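Local coordinates for chorismate synthase (Aquifex aeolicus, PDB 1Q1L), which probably catalyses the last step of chorismate biosynthesis, eliminating phosphate from 5-enolpyruvylshikimate-3-phosphate with the help of reduced FMN, at residues A[45-50]-A[360-365]; A[165-170]-A[354-359]. One frame throughout, in Å; residues are numbered along the deposited sequence.

Contact 1 (A[45-50]-A[360-365]); sequences RRRQRG and SVVGEA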
ATOM      1  N   ARG A  45       9.652 -29.174   5.817  1.00 36.11           N
ATOM      2  CA  ARG A  45       9.512 -30.569   6.228  1.00 38.07           C
ATOM      3  C   ARG A  45       8.458 -30.747   7.326  1.00 36.81           C
ATOM      4  O   ARG A  45       7.726 -31.734   7.335  1.00 38.27           O
ATOM      5  CB  ARG A  45      10.861 -31.128   6.699  1.00 38.10           C
ATOM      6  CG  ARG A  45      11.853 -31.369   5.567  1.00 40.74           C
ATOM      7  CD  ARG A  45      12.962 -32.329   5.986  1.00 41.65           C
ATOM      8  NE  ARG A  45      13.789 -31.798   7.065  1.00 42.94           N
ATOM      9  CZ  ARG A  45      14.768 -30.911   6.900  1.00 43.06           C
ATOM     10  NH1 ARG A  45      15.061 -30.451   5.691  1.00 41.92           N
ATOM     11  NH2 ARG A  45      15.451 -30.480   7.952  1.00 44.39           N
ATOM     12  N   ARG A  46       8.381 -29.791   8.248  1.00 35.93           N
ATOM     13  CA  ARG A  46       7.402 -29.866   9.322  1.00 35.82           C
ATOM     14  C   ARG A  46       5.987 -29.769   8.760  1.00 38.14           C
ATOM     15  O   ARG A  46       5.085 -30.466   9.223  1.00 37.88           O
ATOM     16  CB  ARG A  46       7.633 -28.748  10.340  1.00 36.24           C
ATOM     17  CG  ARG A  46       8.956 -28.845  11.091  1.00 34.75           C
ATOM     18  CD  ARG A  46       9.125 -27.674  12.049  1.00 34.33           C
ATOM     19  NE  ARG A  46       8.085 -27.655  13.078  1.00 33.93           N
ATOM     20  CZ  ARG A  46       7.384 -26.575  13.413  1.00 32.82           C
ATOM     21  NH1 ARG A  46       7.607 -25.418  12.797  1.00 27.79           N
ATOM     22  NH2 ARG A  46       6.465 -26.647  14.369  1.00 29.64           N
ATOM     23  N   ARG A  47       5.790 -28.914   7.758  1.00 38.58           N
ATOM     24  CA  ARG A  47       4.468 -28.764   7.155  1.00 40.23           C
ATOM     25  C   ARG A  47       4.064 -30.049   6.428  1.00 41.92           C
ATOM     26  O   ARG A  47       2.915 -30.488   6.516  1.00 40.00           O
ATOM     27  CB  ARG A  47       4.439 -27.602   6.157  1.00 40.51           C
ATOM     28  CG  ARG A  47       3.029 -27.256   5.670  1.00 43.43           C
ATOM     29  CD  ARG A  47       3.048 -26.334   4.457  1.00 45.70           C
ATOM     30  NE  ARG A  47       3.471 -27.051   3.262  1.00 48.58           N
ATOM     31  CZ  ARG A  47       2.644 -27.578   2.365  1.00 49.09           C
ATOM     32  NH1 ARG A  47       1.332 -27.463   2.505  1.00 48.26           N
ATOM     33  NH2 ARG A  47       3.136 -28.246   1.333  1.00 50.92           N
ATOM     34  N   GLN A  48       5.006 -30.643   5.702  1.00 44.27           N
ATOM     35  CA  GLN A  48       4.727 -31.876   4.969  1.00 49.16           C
ATOM     36  C   GLN A  48       4.248 -32.997   5.883  1.00 51.53           C
ATOM     37  O   GLN A  48       3.283 -33.686   5.565  1.00 52.99           O
ATOM     38  CB  GLN A  48       5.965 -32.349   4.209  1.00 49.21           C
ATOM     39  CG  GLN A  48       6.309 -31.516   2.996  1.00 52.30           C
ATOM     40  CD  GLN A  48       7.412 -32.140   2.163  1.00 53.12           C
ATOM     41  OE1 GLN A  48       8.539 -32.319   2.632  1.00 53.72           O
ATOM     42  NE2 GLN A  48       7.091 -32.481   0.922  1.00 54.11           N
ATOM     43  N   ARG A  49       4.926 -33.178   7.012  1.00 55.01           N
ATOM     44  CA  ARG A  49       4.566 -34.225   7.963  1.00 58.97           C
ATOM     45  C   ARG A  49       3.285 -33.880   8.720  1.00 61.13           C
ATOM     46  O   ARG A  49       2.886 -34.600   9.636  1.00 61.90           O
ATOM     47  CB  ARG A  49       5.705 -34.449   8.965  1.00 59.72           C
ATOM     48  CG  ARG A  49       7.045 -34.782   8.322  1.00 62.49           C
ATOM     49  CD  ARG A  49       8.030 -35.378   9.327  1.00 64.68           C
ATOM     50  NE  ARG A  49       9.214 -34.545   9.536  1.00 66.26           N
ATOM     51  CZ  ARG A  49       9.222 -33.407  10.227  1.00 67.61           C
ATOM     52  NH1 ARG A  49       8.104 -32.958  10.786  1.00 67.86           N
ATOM     53  NH2 ARG A  49      10.349 -32.720  10.366  1.00 66.23           N
ATOM     54  N   GLY A  50       2.643 -32.784   8.327  1.00 62.58           N
ATOM     55  CA  GLY A  50       1.426 -32.357   8.992  1.00 63.85           C
ATOM     56  C   GLY A  50       0.139 -32.901   8.402  1.00 65.83           C
ATOM     57  O   GLY A  50      -0.934 -32.721   8.981  1.00 64.98           O
ATOM     58  N   SER A 360      -1.205 -25.854  11.766  1.00 32.68           N
ATOM     59  CA  SER A 360      -0.501 -25.231  12.875  1.00 31.08           C
ATOM     60  C   SER A 360       0.888 -24.752  12.459  1.00 31.12           C
ATOM     61  O   SER A 360       1.350 -23.714  12.925  1.00 31.09           O
ATOM     62  CB  SER A 360      -0.389 -26.202  14.056  1.00 31.01           C
ATOM     63  OG  SER A 360       0.448 -27.300  13.742  1.00 31.02           O
ATOM     64  N   VAL A 361       1.555 -25.494  11.584  1.00 28.96           N
ATOM     65  CA  VAL A 361       2.887 -25.088  11.143  1.00 28.26           C
ATOM     66  C   VAL A 361       2.800 -23.840  10.259  1.00 28.65           C
ATOM     67  O   VAL A 361       3.686 -22.986  10.285  1.00 30.36           O
ATOM     68  CB  VAL A 361       3.599 -26.218  10.364  1.00 28.90           C
ATOM     69  CG1 VAL A 361       4.920 -25.700   9.792  1.00 29.74           C
ATOM     70  CG2 VAL A 361       3.854 -27.409  11.292  1.00 26.76           C
ATOM     71  N   VAL A 362       1.734 -23.743   9.471  1.00 28.36           N
ATOM     72  CA  VAL A 362       1.529 -22.582   8.612  1.00 28.17           C
ATOM     73  C   VAL A 362       1.170 -21.412   9.531  1.00 29.33           C
ATOM     74  O   VAL A 362       1.513 -20.256   9.263  1.00 26.77           O
ATOM     75  CB  VAL A 362       0.378 -22.826   7.612  1.00 27.73           C
ATOM     76  CG1 VAL A 362       0.122 -21.569   6.783  1.00 28.11           C
ATOM     77  CG2 VAL A 362       0.726 -24.007   6.700  1.00 24.27           C
ATOM     78  N   GLY A 363       0.488 -21.726  10.631  1.00 26.95           N
ATOM     79  CA  GLY A 363       0.106 -20.687  11.574  1.00 26.89           C
ATOM     80  C   GLY A 363       1.333 -20.025  12.168  1.00 27.22           C
ATOM     81  O   GLY A 363       1.346 -18.813  12.400  1.00 28.10           O
ATOM     82  N   GLU A 364       2.368 -20.820  12.421  1.00 24.97           N
ATOM     83  CA  GLU A 364       3.606 -20.305  12.982  1.00 25.16           C
ATOM     84  C   GLU A 364       4.248 -19.368  11.965  1.00 26.71           C
ATOM     85  O   GLU A 364       4.755 -18.307  12.312  1.00 26.84           O
ATOM     86  CB  GLU A 364       4.574 -21.448  13.283  1.00 26.93           C
ATOM     87  CG  GLU A 364       4.156 -22.390  14.391  1.00 28.78           C
ATOM     88  CD  GLU A 364       5.113 -23.568  14.524  1.00 33.41           C
ATOM     89  OE1 GLU A 364       6.259 -23.459  14.024  1.00 30.69           O
ATOM     90  OE2 GLU A 364       4.721 -24.591  15.131  1.00 32.10           O
ATOM     91  N   ALA A 365       4.227 -19.782  10.705  1.00 27.87           N
ATOM     92  CA  ALA A 365       4.797 -18.984   9.624  1.00 27.83           C
ATOM     93  C   ALA A 365       4.104 -17.624   9.510  1.00 25.84           C
ATOM     94  O   ALA A 365       4.762 -16.598   9.377  1.00 26.72           O
ATOM     95  CB  ALA A 365       4.674 -19.744   8.311  1.00 20.43           C
TER
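E364 OE1 is gripped from two quarters: R46 NH1 donates a hydrogen bond to it over 2.7 Å, and K153 forms a second salt bridge with the same oxygen. Two helices of the beta-alpha-beta sandwich meet here, the last turn of helix 37-48 resting against the early part of helix 356-379. The arginine approaches end-on, with R46 NH2 reaching E364 OE2 at 2.8 Å, so each carboxylate oxygen has its own nitrogen. Both bonds lie near the guanidinium plane and use the syn sides of the oxygens; the two flat groups are only 24° apart. S165 also binds OE2, while E43 and E198 share the positive charge of R46, a network that suits an arginine with several N-H groups in a buried place. With a leucine in place of R46, E364 would probably lose both bonds of the paired grip, and E43 and E198 would be left without this cationic mate. V361 packs between the two helices: it lies over one face of the R46 guanidinium, toward its rim, with V361 CG1 4.0 Å from R46 NH1. R47, predicted to bind NADP(+), has CG anti to its backbone N (chi1 -171°), which lays its chain alongside V362 before a bend at chi3 turns the charged end away. Its aliphatic portion suits this contact, with R47 CD 4.0 Å from V362 CG2.

Contact 2 (A[165-170]-A[354-359]); sequences SFVVSI and VAVPAA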
ATOM      1  N   SER A 165       3.932 -23.738  18.302  1.00 26.62           N
ATOM      2  CA  SER A 165       2.516 -24.062  18.321  1.00 26.72           C
ATOM      3  C   SER A 165       2.283 -25.528  18.672  1.00 27.47           C
ATOM      4  O   SER A 165       3.222 -26.298  18.873  1.00 26.99           O
ATOM      5  CB  SER A 165       1.894 -23.778  16.953  1.00 25.23           C
ATOM      6  OG  SER A 165       2.418 -24.657  15.972  1.00 22.96           O
ATOM      7  N   PHE A 166       1.014 -25.903  18.740  1.00 28.43           N
ATOM      8  CA  PHE A 166       0.637 -27.277  19.050  1.00 31.02           C
ATOM      9  C   PHE A 166      -0.861 -27.427  18.892  1.00 30.24           C
ATOM     10  O   PHE A 166      -1.609 -26.471  19.089  1.00 32.91           O
ATOM     11  CB  PHE A 166       1.076 -27.645  20.477  1.00 29.68           C
ATOM     12  CG  PHE A 166       0.714 -26.619  21.507  1.00 28.93           C
ATOM     13  CD1 PHE A 166      -0.579 -26.543  22.011  1.00 31.53           C
ATOM     14  CD2 PHE A 166       1.659 -25.700  21.946  1.00 29.83           C
ATOM     15  CE1 PHE A 166      -0.923 -25.560  22.938  1.00 30.47           C
ATOM     16  CE2 PHE A 166       1.325 -24.713  22.867  1.00 29.09           C
ATOM     17  CZ  PHE A 166       0.035 -24.645  23.363  1.00 30.87           C
ATOM     18  N   VAL A 167      -1.296 -28.628  18.526  1.00 33.14           N
ATOM     19  CA  VAL A 167      -2.713 -28.906  18.334  1.00 32.15           C
ATOM     20  C   VAL A 167      -3.399 -29.129  19.680  1.00 34.74           C
ATOM     21  O   VAL A 167      -2.838 -29.766  20.568  1.00 33.93           O
ATOM     22  CB  VAL A 167      -2.900 -30.156  17.448  1.00 32.64           C
ATOM     23  CG1 VAL A 167      -4.379 -30.460  17.273  1.00 33.71           C
ATOM     24  CG2 VAL A 167      -2.238 -29.932  16.098  1.00 32.30           C
ATOM     25  N   VAL A 168      -4.611 -28.602  19.829  1.00 36.17           N
ATOM     26  CA  VAL A 168      -5.347 -28.757  21.079  1.00 37.04           C
ATOM     27  C   VAL A 168      -6.630 -29.568  20.912  1.00 38.00           C
ATOM     28  O   VAL A 168      -7.263 -29.952  21.898  1.00 37.98           O
ATOM     29  CB  VAL A 168      -5.696 -27.389  21.695  1.00 35.40           C
ATOM     30  CG1 VAL A 168      -4.423 -26.612  21.978  1.00 35.50           C
ATOM     31  CG2 VAL A 168      -6.598 -26.613  20.762  1.00 37.22           C
ATOM     32  N   SER A 169      -7.010 -29.826  19.664  1.00 37.47           N
ATOM     33  CA  SER A 169      -8.213 -30.603  19.389  1.00 38.55           C
ATOM     34  C   SER A 169      -8.291 -31.025  17.929  1.00 39.57           C
ATOM     35  O   SER A 169      -7.904 -30.277  17.031  1.00 38.95           O
ATOM     36  CB  SER A 169      -9.466 -29.797  19.749  1.00 39.86           C
ATOM     37  OG  SER A 169      -9.644 -28.702  18.867  1.00 40.99           O
ATOM     38  N   ILE A 170      -8.773 -32.244  17.710  1.00 39.56           N
ATOM     39  CA  ILE A 170      -8.958 -32.804  16.372  1.00 39.50           C
ATOM     40  C   ILE A 170     -10.328 -33.449  16.425  1.00 41.00           C
ATOM     41  O   ILE A 170     -10.544 -34.388  17.192  1.00 42.02           O
ATOM     42  CB  ILE A 170      -7.923 -33.899  16.041  1.00 38.78           C
ATOM     43  CG1 ILE A 170      -6.521 -33.301  15.981  1.00 37.67           C
ATOM     44  CG2 ILE A 170      -8.264 -34.547  14.704  1.00 37.46           C
ATOM     45  CD1 ILE A 170      -5.447 -34.313  15.626  1.00 37.79           C
ATOM     46  N   VAL A 354      -5.488 -36.066   8.088  1.00 63.51           N
ATOM     47  CA  VAL A 354      -5.835 -34.932   8.948  1.00 59.52           C
ATOM     48  C   VAL A 354      -4.873 -33.787   8.649  1.00 55.48           C
ATOM     49  O   VAL A 354      -3.659 -33.987   8.602  1.00 54.47           O
ATOM     50  CB  VAL A 354      -5.725 -35.305  10.439  1.00 59.73           C
ATOM     51  CG1 VAL A 354      -6.235 -34.160  11.300  1.00 60.68           C
ATOM     52  CG2 VAL A 354      -6.517 -36.569  10.712  1.00 60.57           C
ATOM     53  N   ALA A 355      -5.411 -32.586   8.461  1.00 51.57           N
ATOM     54  CA  ALA A 355      -4.575 -31.440   8.120  1.00 48.57           C
ATOM     55  C   ALA A 355      -4.289 -30.426   9.222  1.00 46.75           C
ATOM     56  O   ALA A 355      -3.473 -29.524   9.024  1.00 45.69           O
ATOM     57  CB  ALA A 355      -5.168 -30.721   6.908  1.00 48.36           C
ATOM     58  N   VAL A 356      -4.931 -30.559  10.379  1.00 44.04           N
ATOM     59  CA  VAL A 356      -4.700 -29.593  11.447  1.00 41.76           C
ATOM     60  C   VAL A 356      -3.227 -29.461  11.855  1.00 39.90           C
ATOM     61  O   VAL A 356      -2.776 -28.364  12.187  1.00 40.07           O
ATOM     62  CB  VAL A 356      -5.566 -29.897  12.706  1.00 42.10           C
ATOM     63  CG1 VAL A 356      -5.002 -31.071  13.477  1.00 41.91           C
ATOM     64  CG2 VAL A 356      -5.636 -28.661  13.592  1.00 41.57           C
ATOM     65  N   PRO A 357      -2.456 -30.567  11.831  1.00 37.94           N
ATOM     66  CA  PRO A 357      -1.045 -30.460  12.217  1.00 36.28           C
ATOM     67  C   PRO A 357      -0.282 -29.549  11.262  1.00 36.38           C
ATOM     68  O   PRO A 357       0.505 -28.707  11.686  1.00 36.61           O
ATOM     69  CB  PRO A 357      -0.554 -31.905  12.141  1.00 37.26           C
ATOM     70  CG  PRO A 357      -1.790 -32.700  12.425  1.00 34.84           C
ATOM     71  CD  PRO A 357      -2.814 -31.977  11.592  1.00 37.27           C
ATOM     72  N   ALA A 358      -0.512 -29.732   9.969  1.00 33.32           N
ATOM     73  CA  ALA A 358       0.147 -28.905   8.968  1.00 34.43           C
ATOM     74  C   ALA A 358      -0.307 -27.461   9.156  1.00 32.77           C
ATOM     75  O   ALA A 358       0.507 -26.540   9.133  1.00 33.21           O
ATOM     76  CB  ALA A 358      -0.207 -29.387   7.568  1.00 33.73           C
ATOM     77  N   ALA A 359      -1.607 -27.275   9.357  1.00 32.12           N
ATOM     78  CA  ALA A 359      -2.157 -25.939   9.544  1.00 32.90           C
ATOM     79  C   ALA A 359      -1.403 -25.196  10.628  1.00 33.06           C
ATOM     80  O   ALA A 359      -0.994 -24.051  10.437  1.00 34.45           O
ATOM     81  CB  ALA A 359      -3.639 -26.017   9.896  1.00 31.62           C
TER
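With chi1 of V356 at 76°, CG1 sits between the backbone N and the carbonyl carbon and projects toward the strand; I170, at chi1 -65°, sends its CG1 branch to meet it. The closest approach is I170 CG1 to V356 CG1, 3.7 Å, and the extended end of the isoleucine keeps I170 CD1 within 3.9 Å of that same methyl. V167 comes tip to tip from farther back along the strand, its CG1 3.9 Å from V356 CG1. One valine methyl is thus covered by two branched side chains. In fold terms, the opening turn of helix 356-379 lies against a face of strand 162-170, part of the five-stranded antiparallel sheet. A classic beta bulge, in which V168 and S169 both face V230 on the neighbouring strand, interrupts simple alternation: V167 and I170 both point toward the helix, whereas V168 and S169 point away from it. Just before the helix, V354 crosses the other branch of the isoleucine, V354 CG1 lying 4.0 Å from I170 CG2. P357 suits the first helical turn, where its missing N-H costs no intrahelical bond, and its CA stands 4.1 Å from V167 CG2. No hydrogen bond joins the two segments, so V167, I170, V354 and V356, all buried and beta-branched, join the start of the helix to the strand by dispersion and hydrophobic burial, and the fit depends on methyl shape rather than on charge.

Overall arrangement
From the N terminus, helix 37-48 ends in segment 45-50, whose partner comes some 310 residues later on helix 356-379, so contact 1 closes the longer loop. Strand 162-170 lies within that span; its segment 165-170 meets 354-359 in contact 2, which closes a shorter loop of about 184 residues wholly enclosed by the first. Both contacts draw on the beginning of helix 356-379, which joins helix 37-48 to the five-stranded sheet. Their centres are 9 Å apart, and they touch directly: the S165-E364 hydrogen bond bridges the two, and the backbone of G50 is hydrogen-bonded to that of A358.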